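Local coordinates for carboxypeptidase 1 (Deinococcus radiodurans str. R1, PDB 5GIV), which is a metal-dependent carboxypeptidase of the M32 family that probably removes amino acids one by one from peptide C-termini with broad specificity, at residues A182-P196 and Y489-V503. Residues are numbered along the deposited sequence; the frame is centred on the assembly and turned at random.
Sequences ALVPLADAVIAAGAP and YLKYLRGKYGELYGV
In the mostly helical fold of this M32 metallopeptidase, the C-terminal helix 487-501 packs nearly parallel to the end of helix 169-193: the axes of 182-193 and 489-501 cross at 19° and approach to 10.3 Å. No hydrogen bond spans the interface, so apolar side chains carry it. At the end where the two segments begin, Leu183 CD2 meets Leu493 CD1 at 3.6 Å, the two side chains crossing at about a right angle, and also touches Leu490 CD2. The same Leu493 methyl lies over one face of the Tyr489 ring, offset toward its rim; Tyr489 OH is hydrogen-bonded to Asn358 ND2, and the Tyr489 side chain lies about 13 Å from the bound zinc ion. Midway, Leu186 splits its branches: CD2 rests on the helix backbone at Arg494 CA (3.8 Å), while CD1 reaches Val503 CG2 (3.9 Å). The chain terminus thus folds back against helix 169-193, after Gly502 leaves helical geometry with positive phi; Val503 CB lies 4.0 Å from Ala189 CB. At the far end, a chi1 of 170° turns Val190 CG1 opposite its backbone N and over the Tyr501 ring, 3.4 Å from the centroid and 3° off the normal, a CH-pi contact. Tyr501 OH is hydrogen-bonded to the carbonyl of Asn341, which ties the ring at its outer end. A leucine in place of Tyr501 would probably leave Val190 CG1 without its aromatic face and Asn341 O without this donor. Gly194 O meets the ring edge in plane, 3.3 Å from Tyr501 CE2, and Pro196 CD approaches Tyr501 OH.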
ATOM      1  N   ALA A 182     -40.460   6.279 -19.007  1.00 19.47           N
ATOM      2  CA  ALA A 182     -40.585   7.505 -18.226  1.00 19.56           C
ATOM      3  C   ALA A 182     -39.413   8.463 -18.441  1.00 19.35           C
ATOM      4  O   ALA A 182     -39.618   9.684 -18.502  1.00 19.42           O
ATOM      5  CB  ALA A 182     -40.722   7.174 -16.734  1.00 19.58           C
ATOM      6  N   LEU A 183     -38.184   7.947 -18.551  1.00 23.80           N
ATOM      7  CA  LEU A 183     -37.028   8.843 -18.524  1.00 23.63           C
ATOM      8  C   LEU A 183     -36.712   9.460 -19.886  1.00 23.56           C
ATOM      9  O   LEU A 183     -36.293  10.625 -19.935  1.00 23.51           O
ATOM     10  CB  LEU A 183     -35.800   8.122 -17.956  1.00 23.41           C
ATOM     11  CG  LEU A 183     -35.961   7.769 -16.470  1.00 23.45           C
ATOM     12  CD1 LEU A 183     -34.693   7.151 -15.890  1.00 23.24           C
ATOM     13  CD2 LEU A 183     -36.424   8.980 -15.645  1.00 23.59           C
ATOM     14  N   VAL A 184     -36.923   8.733 -20.990  1.00 23.54           N
ATOM     15  CA  VAL A 184     -36.661   9.305 -22.315  1.00 23.47           C
ATOM     16  C   VAL A 184     -37.451  10.585 -22.546  1.00 23.63           C
ATOM     17  O   VAL A 184     -36.849  11.596 -22.946  1.00 23.53           O
ATOM     18  CB  VAL A 184     -36.935   8.262 -23.412  1.00 23.49           C
ATOM     19  CG1 VAL A 184     -36.842   8.913 -24.785  1.00 23.44           C
ATOM     20  CG2 VAL A 184     -35.956   7.097 -23.323  1.00 23.29           C
ATOM     21  N   PRO A 185     -38.770  10.616 -22.363  1.00 26.36           N
ATOM     22  CA  PRO A 185     -39.495  11.881 -22.566  1.00 26.51           C
ATOM     23  C   PRO A 185     -39.063  12.965 -21.599  1.00 26.44           C
ATOM     24  O   PRO A 185     -38.948  14.133 -21.986  1.00 26.42           O
ATOM     25  CB  PRO A 185     -40.964  11.481 -22.368  1.00 26.80           C
ATOM     26  CG  PRO A 185     -40.978   9.962 -22.501  1.00 26.79           C
ATOM     27  CD  PRO A 185     -39.662   9.498 -22.013  1.00 26.53           C
ATOM     28  N   LEU A 186     -38.838  12.620 -20.333  1.00 19.50           N
ATOM     29  CA  LEU A 186     -38.400  13.623 -19.369  1.00 19.44           C
ATOM     30  C   LEU A 186     -37.022  14.170 -19.739  1.00 19.19           C
ATOM     31  O   LEU A 186     -36.767  15.373 -19.617  1.00 19.13           O
ATOM     32  CB  LEU A 186     -38.385  13.019 -17.963  1.00 19.47           C
ATOM     33  CG  LEU A 186     -37.902  13.926 -16.829  1.00 19.41           C
ATOM     34  CD1 LEU A 186     -38.807  15.145 -16.728  1.00 19.58           C
ATOM     35  CD2 LEU A 186     -37.869  13.180 -15.513  1.00 19.43           C
ATOM     36  N   ALA A 187     -36.121  13.299 -20.203  1.00 24.07           N
ATOM     37  CA  ALA A 187     -34.803  13.763 -20.619  1.00 23.87           C
ATOM     38  C   ALA A 187     -34.902  14.614 -21.877  1.00 23.85           C
ATOM     39  O   ALA A 187     -34.263  15.669 -21.977  1.00 23.74           O
ATOM     40  CB  ALA A 187     -33.862  12.574 -20.836  1.00 23.70           C
ATOM     41  N   ASP A 188     -35.678  14.160 -22.865  1.00 27.11           N
ATOM     42  CA  ASP A 188     -35.844  14.951 -24.077  1.00 27.09           C
ATOM     43  C   ASP A 188     -36.423  16.318 -23.753  1.00 27.18           C
ATOM     44  O   ASP A 188     -36.003  17.331 -24.323  1.00 27.07           O
ATOM     45  CB  ASP A 188     -36.718  14.204 -25.085  1.00 27.22           C
ATOM     46  CG  ASP A 188     -35.988  13.035 -25.749  1.00 27.10           C
ATOM     47  OD1 ASP A 188     -34.751  12.921 -25.615  1.00 26.90           O
ATOM     48  OD2 ASP A 188     -36.655  12.225 -26.419  1.00 27.21           O
ATOM     49  N   ALA A 189     -37.388  16.372 -22.831  1.00 25.30           N
ATOM     50  CA  ALA A 189     -37.956  17.665 -22.461  1.00 25.35           C
ATOM     51  C   ALA A 189     -36.924  18.532 -21.764  1.00 25.17           C
ATOM     52  O   ALA A 189     -36.855  19.742 -22.014  1.00 25.10           O
ATOM     53  CB  ALA A 189     -39.181  17.485 -21.566  1.00 25.58           C
ATOM     54  N   VAL A 190     -36.102  17.933 -20.898  1.00 21.53           N
ATOM     55  CA  VAL A 190     -35.067  18.713 -20.226  1.00 21.38           C
ATOM     56  C   VAL A 190     -34.056  19.231 -21.239  1.00 21.19           C
ATOM     57  O   VAL A 190     -33.674  20.407 -21.213  1.00 21.09           O
ATOM     58  CB  VAL A 190     -34.392  17.888 -19.118  1.00 21.35           C
ATOM     59  CG1 VAL A 190     -33.171  18.611 -18.613  1.00 21.18           C
ATOM     60  CG2 VAL A 190     -35.365  17.652 -17.969  1.00 21.54           C
ATOM     61  N   ILE A 191     -33.642  18.382 -22.177  1.00 21.80           N
ATOM     62  CA  ILE A 191     -32.669  18.810 -23.172  1.00 21.63           C
ATOM     63  C   ILE A 191     -33.243  19.904 -24.054  1.00 21.65           C
ATOM     64  O   ILE A 191     -32.527  20.831 -24.449  1.00 21.51           O
ATOM     65  CB  ILE A 191     -32.210  17.599 -24.002  1.00 21.56           C
ATOM     66  CG1 ILE A 191     -31.370  16.656 -23.125  1.00 21.49           C
ATOM     67  CG2 ILE A 191     -31.485  18.057 -25.269  1.00 21.41           C
ATOM     68  CD1 ILE A 191     -31.127  15.298 -23.739  1.00 21.46           C
ATOM     69  N   ALA A 192     -34.542  19.839 -24.351  1.00 24.80           N
ATOM     70  CA  ALA A 192     -35.162  20.827 -25.220  1.00 24.79           C
ATOM     71  C   ALA A 192     -35.430  22.134 -24.504  1.00 24.75           C
ATOM     72  O   ALA A 192     -35.550  23.170 -25.164  1.00 24.66           O
ATOM     73  CB  ALA A 192     -36.470  20.286 -25.807  1.00 24.96           C
ATOM     74  N   ALA A 193     -35.529  22.111 -23.177  1.00 20.55           N
ATOM     75  CA  ALA A 193     -35.763  23.345 -22.435  1.00 20.51           C
ATOM     76  C   ALA A 193     -34.518  24.233 -22.384  1.00 20.32           C
ATOM     77  O   ALA A 193     -34.634  25.461 -22.406  1.00 20.22           O
ATOM     78  CB  ALA A 193     -36.246  23.019 -21.027  1.00 20.66           C
ATOM     79  N   GLY A 194     -33.332  23.651 -22.319  1.00 25.57           N
ATOM     80  CA  GLY A 194     -32.146  24.481 -22.215  1.00 25.39           C
ATOM     81  C   GLY A 194     -31.485  24.365 -20.846  1.00 25.39           C
ATOM     82  O   GLY A 194     -32.132  24.066 -19.832  1.00 25.53           O
ATOM     83  N   ALA A 195     -30.111  24.637 -20.811  1.00 20.13           N
ATOM     84  CA  ALA A 195     -29.299  24.338 -19.633  1.00 20.11           C
ATOM     85  C   ALA A 195     -29.070  25.563 -18.752  1.00 20.07           C
ATOM     86  O   ALA A 195     -29.022  26.696 -19.235  1.00 19.96           O
ATOM     87  CB  ALA A 195     -27.937  23.770 -20.050  1.00 19.99           C
ATOM     88  N   PRO A 196     -28.854  25.350 -17.462  1.00 17.19           N
ATOM     89  CA  PRO A 196     -28.481  26.461 -16.586  1.00 17.20           C
ATOM     90  C   PRO A 196     -27.069  26.924 -16.907  1.00 17.23           C
ATOM     91  O   PRO A 196     -26.316  26.264 -17.623  1.00 17.23           O
ATOM     92  CB  PRO A 196     -28.565  25.852 -15.189  1.00 17.19           C
ATOM     93  CG  PRO A 196     -28.243  24.385 -15.422  1.00 17.17           C
ATOM     94  CD  PRO A 196     -28.850  24.055 -16.761  1.00 17.17           C
ATOM     95  N   TYR A 489     -38.126   6.051  -7.449  1.00 23.25           N
ATOM     96  CA  TYR A 489     -37.100   6.591  -8.334  1.00 23.11           C
ATOM     97  C   TYR A 489     -37.696   7.533  -9.370  1.00 23.27           C
ATOM     98  O   TYR A 489     -37.213   8.654  -9.549  1.00 23.25           O
ATOM     99  CB  TYR A 489     -36.353   5.435  -9.003  1.00 22.91           C
ATOM    100  CG  TYR A 489     -35.240   5.820  -9.955  1.00 22.76           C
ATOM    101  CD1 TYR A 489     -34.177   6.616  -9.534  1.00 22.64           C
ATOM    102  CD2 TYR A 489     -35.206   5.314 -11.254  1.00 22.72           C
ATOM    103  CE1 TYR A 489     -33.144   6.944 -10.400  1.00 22.50           C
ATOM    104  CE2 TYR A 489     -34.177   5.631 -12.124  1.00 22.57           C
ATOM    105  CZ  TYR A 489     -33.145   6.442 -11.690  1.00 22.46           C
ATOM    106  OH  TYR A 489     -32.116   6.751 -12.544  1.00 22.32           O
ATOM    107  N   LEU A 490     -38.751   7.098 -10.065  1.00 22.97           N
ATOM    108  CA  LEU A 490     -39.333   7.945 -11.101  1.00 23.11           C
ATOM    109  C   LEU A 490     -40.008   9.165 -10.499  1.00 23.30           C
ATOM    110  O   LEU A 490     -39.968  10.255 -11.082  1.00 23.34           O
ATOM    111  CB  LEU A 490     -40.316   7.147 -11.953  1.00 23.26           C
ATOM    112  CG  LEU A 490     -39.689   5.983 -12.728  1.00 23.06           C
ATOM    113  CD1 LEU A 490     -40.740   5.244 -13.538  1.00 23.21           C
ATOM    114  CD2 LEU A 490     -38.525   6.465 -13.620  1.00 22.86           C
ATOM    115  N   LYS A 491     -40.619   9.012  -9.327  1.00 23.05           N
ATOM    116  CA  LYS A 491     -41.223  10.167  -8.675  1.00 23.22           C
ATOM    117  C   LYS A 491     -40.170  11.207  -8.317  1.00 23.06           C
ATOM    118  O   LYS A 491     -40.382  12.409  -8.510  1.00 23.14           O
ATOM    119  CB  LYS A 491     -41.964   9.737  -7.412  1.00 23.36           C
ATOM    120  CG  LYS A 491     -42.601  10.915  -6.708  1.00 23.56           C
ATOM    121  CD  LYS A 491     -43.297  10.534  -5.415  1.00 23.70           C
ATOM    122  CE  LYS A 491     -43.775  11.808  -4.716  1.00 23.89           C
ATOM    123  NZ  LYS A 491     -44.245  11.597  -3.309  1.00 23.98           N
ATOM    124  N   TYR A 492     -39.014  10.752  -7.819  1.00 20.69           N
ATOM    125  CA  TYR A 492     -37.948  11.666  -7.424  1.00 20.54           C
ATOM    126  C   TYR A 492     -37.425  12.460  -8.616  1.00 20.46           C
ATOM    127  O   TYR A 492     -37.255  13.679  -8.531  1.00 20.47           O
ATOM    128  CB  TYR A 492     -36.819  10.884  -6.741  1.00 20.33           C
ATOM    129  CG  TYR A 492     -35.442  11.496  -6.919  1.00 20.13           C
ATOM    130  CD1 TYR A 492     -35.114  12.694  -6.303  1.00 20.15           C
ATOM    131  CD2 TYR A 492     -34.467  10.861  -7.681  1.00 19.94           C
ATOM    132  CE1 TYR A 492     -33.874  13.255  -6.449  1.00 19.99           C
ATOM    133  CE2 TYR A 492     -33.211  11.415  -7.837  1.00 19.79           C
ATOM    134  CZ  TYR A 492     -32.921  12.618  -7.219  1.00 19.81           C
ATOM    135  OH  TYR A 492     -31.683  13.200  -7.367  1.00 19.66           O
ATOM    136  N   LEU A 493     -37.158  11.786  -9.735  1.00 20.62           N
ATOM    137  CA  LEU A 493     -36.592  12.472 -10.893  1.00 20.52           C
ATOM    138  C   LEU A 493     -37.608  13.420 -11.519  1.00 20.73           C
ATOM    139  O   LEU A 493     -37.303  14.595 -11.784  1.00 20.69           O
ATOM    140  CB  LEU A 493     -36.110  11.443 -11.912  1.00 20.39           C
ATOM    141  CG  LEU A 493     -34.909  10.593 -11.507  1.00 20.17           C
ATOM    142  CD1 LEU A 493     -34.670   9.522 -12.557  1.00 20.08           C
ATOM    143  CD2 LEU A 493     -33.677  11.468 -11.329  1.00 20.02           C
ATOM    144  N   ARG A 494     -38.838  12.935 -11.727  1.00 21.71           N
ATOM    145  CA  ARG A 494     -39.880  13.787 -12.294  1.00 21.88           C
ATOM    146  C   ARG A 494     -40.063  15.042 -11.450  1.00 21.95           C
ATOM    147  O   ARG A 494     -40.162  16.154 -11.985  1.00 21.96           O
ATOM    148  CB  ARG A 494     -41.186  13.003 -12.380  1.00 22.12           C
ATOM    149  CG  ARG A 494     -41.216  11.966 -13.487  1.00 22.08           C
ATOM    150  CD  ARG A 494     -42.490  11.130 -13.440  1.00 22.33           C
ATOM    151  NE  ARG A 494     -42.652  10.319 -14.646  1.00 22.33           N
ATOM    152  CZ  ARG A 494     -43.227   9.115 -14.672  1.00 22.42           C
ATOM    153  NH1 ARG A 494     -43.697   8.566 -13.554  1.00 22.53           N
ATOM    154  NH2 ARG A 494     -43.331   8.457 -15.821  1.00 22.40           N
ATOM    155  N   GLY A 495     -40.067  14.889 -10.127  1.00 24.26           N
ATOM    156  CA  GLY A 495     -40.210  16.049  -9.264  1.00 24.32           C
ATOM    157  C   GLY A 495     -39.007  16.972  -9.327  1.00 24.10           C
ATOM    158  O   GLY A 495     -39.149  18.195  -9.419  1.00 24.12           O
ATOM    159  N   LYS A 496     -37.803  16.400  -9.261  1.00 22.91           N
ATOM    160  CA  LYS A 496     -36.604  17.230  -9.225  1.00 22.72           C
ATOM    161  C   LYS A 496     -36.404  17.980 -10.538  1.00 22.61           C
ATOM    162  O   LYS A 496     -36.201  19.201 -10.544  1.00 22.55           O
ATOM    163  CB  LYS A 496     -35.385  16.363  -8.911  1.00 22.55           C
ATOM    164  CG  LYS A 496     -34.063  17.113  -8.974  1.00 22.36           C
ATOM    165  CD  LYS A 496     -32.894  16.164  -8.721  1.00 22.18           C
ATOM    166  CE  LYS A 496     -31.581  16.915  -8.775  1.00 22.01           C
ATOM    167  NZ  LYS A 496     -30.433  16.035  -8.493  1.00 21.85           N
ATOM    168  N   TYR A 497     -36.465  17.264 -11.663  1.00 20.18           N
ATOM    169  CA  TYR A 497     -36.186  17.880 -12.951  1.00 20.08           C
ATOM    170  C   TYR A 497     -37.395  18.607 -13.509  1.00 20.25           C
ATOM    171  O   TYR A 497     -37.234  19.602 -14.224  1.00 20.16           O
ATOM    172  CB  TYR A 497     -35.670  16.815 -13.920  1.00 19.98           C
ATOM    173  CG  TYR A 497     -34.260  16.434 -13.546  1.00 19.78           C
ATOM    174  CD1 TYR A 497     -34.010  15.407 -12.642  1.00 19.76           C
ATOM    175  CD2 TYR A 497     -33.176  17.157 -14.040  1.00 19.60           C
ATOM    176  CE1 TYR A 497     -32.718  15.091 -12.274  1.00 19.59           C
ATOM    177  CE2 TYR A 497     -31.887  16.854 -13.672  1.00 19.43           C
ATOM    178  CZ  TYR A 497     -31.659  15.823 -12.798  1.00 19.43           C
ATOM    179  OH  TYR A 497     -30.367  15.536 -12.437  1.00 19.27           O
ATOM    180  N   GLY A 498     -38.603  18.164 -13.163  1.00 30.34           N
ATOM    181  CA  GLY A 498     -39.771  18.964 -13.479  1.00 30.49           C
ATOM    182  C   GLY A 498     -39.671  20.365 -12.912  1.00 30.44           C
ATOM    183  O   GLY A 498     -40.004  21.340 -13.586  1.00 30.40           O
ATOM    184  N   GLU A 499     -39.163  20.489 -11.684  1.00 43.98           N
ATOM    185  CA  GLU A 499     -39.063  21.797 -11.047  1.00 43.93           C
ATOM    186  C   GLU A 499     -37.831  22.575 -11.501  1.00 43.68           C
ATOM    187  O   GLU A 499     -37.871  23.811 -11.544  1.00 43.58           O
ATOM    188  CB  GLU A 499     -39.057  21.637  -9.526  1.00 44.05           C
ATOM    189  CG  GLU A 499     -39.356  22.923  -8.766  1.00 44.08           C
ATOM    190  CD  GLU A 499     -38.103  23.724  -8.441  1.00 43.89           C
ATOM    191  OE1 GLU A 499     -37.106  23.106  -8.001  1.00 43.85           O
ATOM    192  OE2 GLU A 499     -38.110  24.966  -8.625  1.00 43.79           O
ATOM    193  N   LEU A 500     -36.737  21.881 -11.840  1.00 24.63           N
ATOM    194  CA  LEU A 500     -35.530  22.568 -12.295  1.00 24.39           C
ATOM    195  C   LEU A 500     -35.738  23.206 -13.660  1.00 24.29           C
ATOM    196  O   LEU A 500     -35.317  24.346 -13.885  1.00 24.14           O
ATOM    197  CB  LEU A 500     -34.347  21.599 -12.349  1.00 24.27           C
ATOM    198  CG  LEU A 500     -33.449  21.506 -11.115  1.00 24.22           C
ATOM    199  CD1 LEU A 500     -32.556  20.284 -11.183  1.00 24.13           C
ATOM    200  CD2 LEU A 500     -32.611  22.766 -10.974  1.00 24.08           C
ATOM    201  N   TYR A 501     -36.413  22.504 -14.572  1.00 20.05           N
ATOM    202  CA  TYR A 501     -36.508  22.931 -15.961  1.00 19.96           C
ATOM    203  C   TYR A 501     -37.906  23.372 -16.377  1.00 20.09           C
ATOM    204  O   TYR A 501     -38.117  23.665 -17.562  1.00 20.02           O
ATOM    205  CB  TYR A 501     -36.025  21.803 -16.887  1.00 19.93           C
ATOM    206  CG  TYR A 501     -34.560  21.523 -16.693  1.00 19.76           C
ATOM    207  CD1 TYR A 501     -34.109  20.733 -15.643  1.00 19.77           C
ATOM    208  CD2 TYR A 501     -33.616  22.115 -17.520  1.00 19.58           C
ATOM    209  CE1 TYR A 501     -32.754  20.510 -15.456  1.00 19.62           C
ATOM    210  CE2 TYR A 501     -32.272  21.905 -17.342  1.00 19.44           C
ATOM    211  CZ  TYR A 501     -31.842  21.104 -16.313  1.00 19.46           C
ATOM    212  OH  TYR A 501     -30.491  20.912 -16.148  1.00 19.32           O
ATOM    213  N   GLY A 502     -38.863  23.412 -15.451  1.00 29.42           N
ATOM    214  CA  GLY A 502     -40.221  23.761 -15.828  1.00 29.53           C
ATOM    215  C   GLY A 502     -40.806  22.819 -16.854  1.00 29.66           C
ATOM    216  O   GLY A 502     -41.406  23.273 -17.834  1.00 29.62           O
ATOM    217  N   VAL A 503     -40.623  21.519 -16.671  1.00 33.32           N
ATOM    218  CA  VAL A 503     -41.158  20.548 -17.616  1.00 33.45           C
ATOM    219  C   VAL A 503     -42.067  19.560 -16.906  1.00 33.73           C
ATOM    220  O   VAL A 503     -42.656  18.692 -17.553  1.00 33.87           O
ATOM    221  CB  VAL A 503     -40.031  19.804 -18.368  1.00 33.29           C
ATOM    222  CG1 VAL A 503     -39.151  20.787 -19.108  1.00 33.04           C
ATOM    223  CG2 VAL A 503     -39.200  18.977 -17.408  1.00 33.24           C
ATOM    224  OXT VAL A 503     -42.233  19.605 -15.683  1.00 33.82           O
TER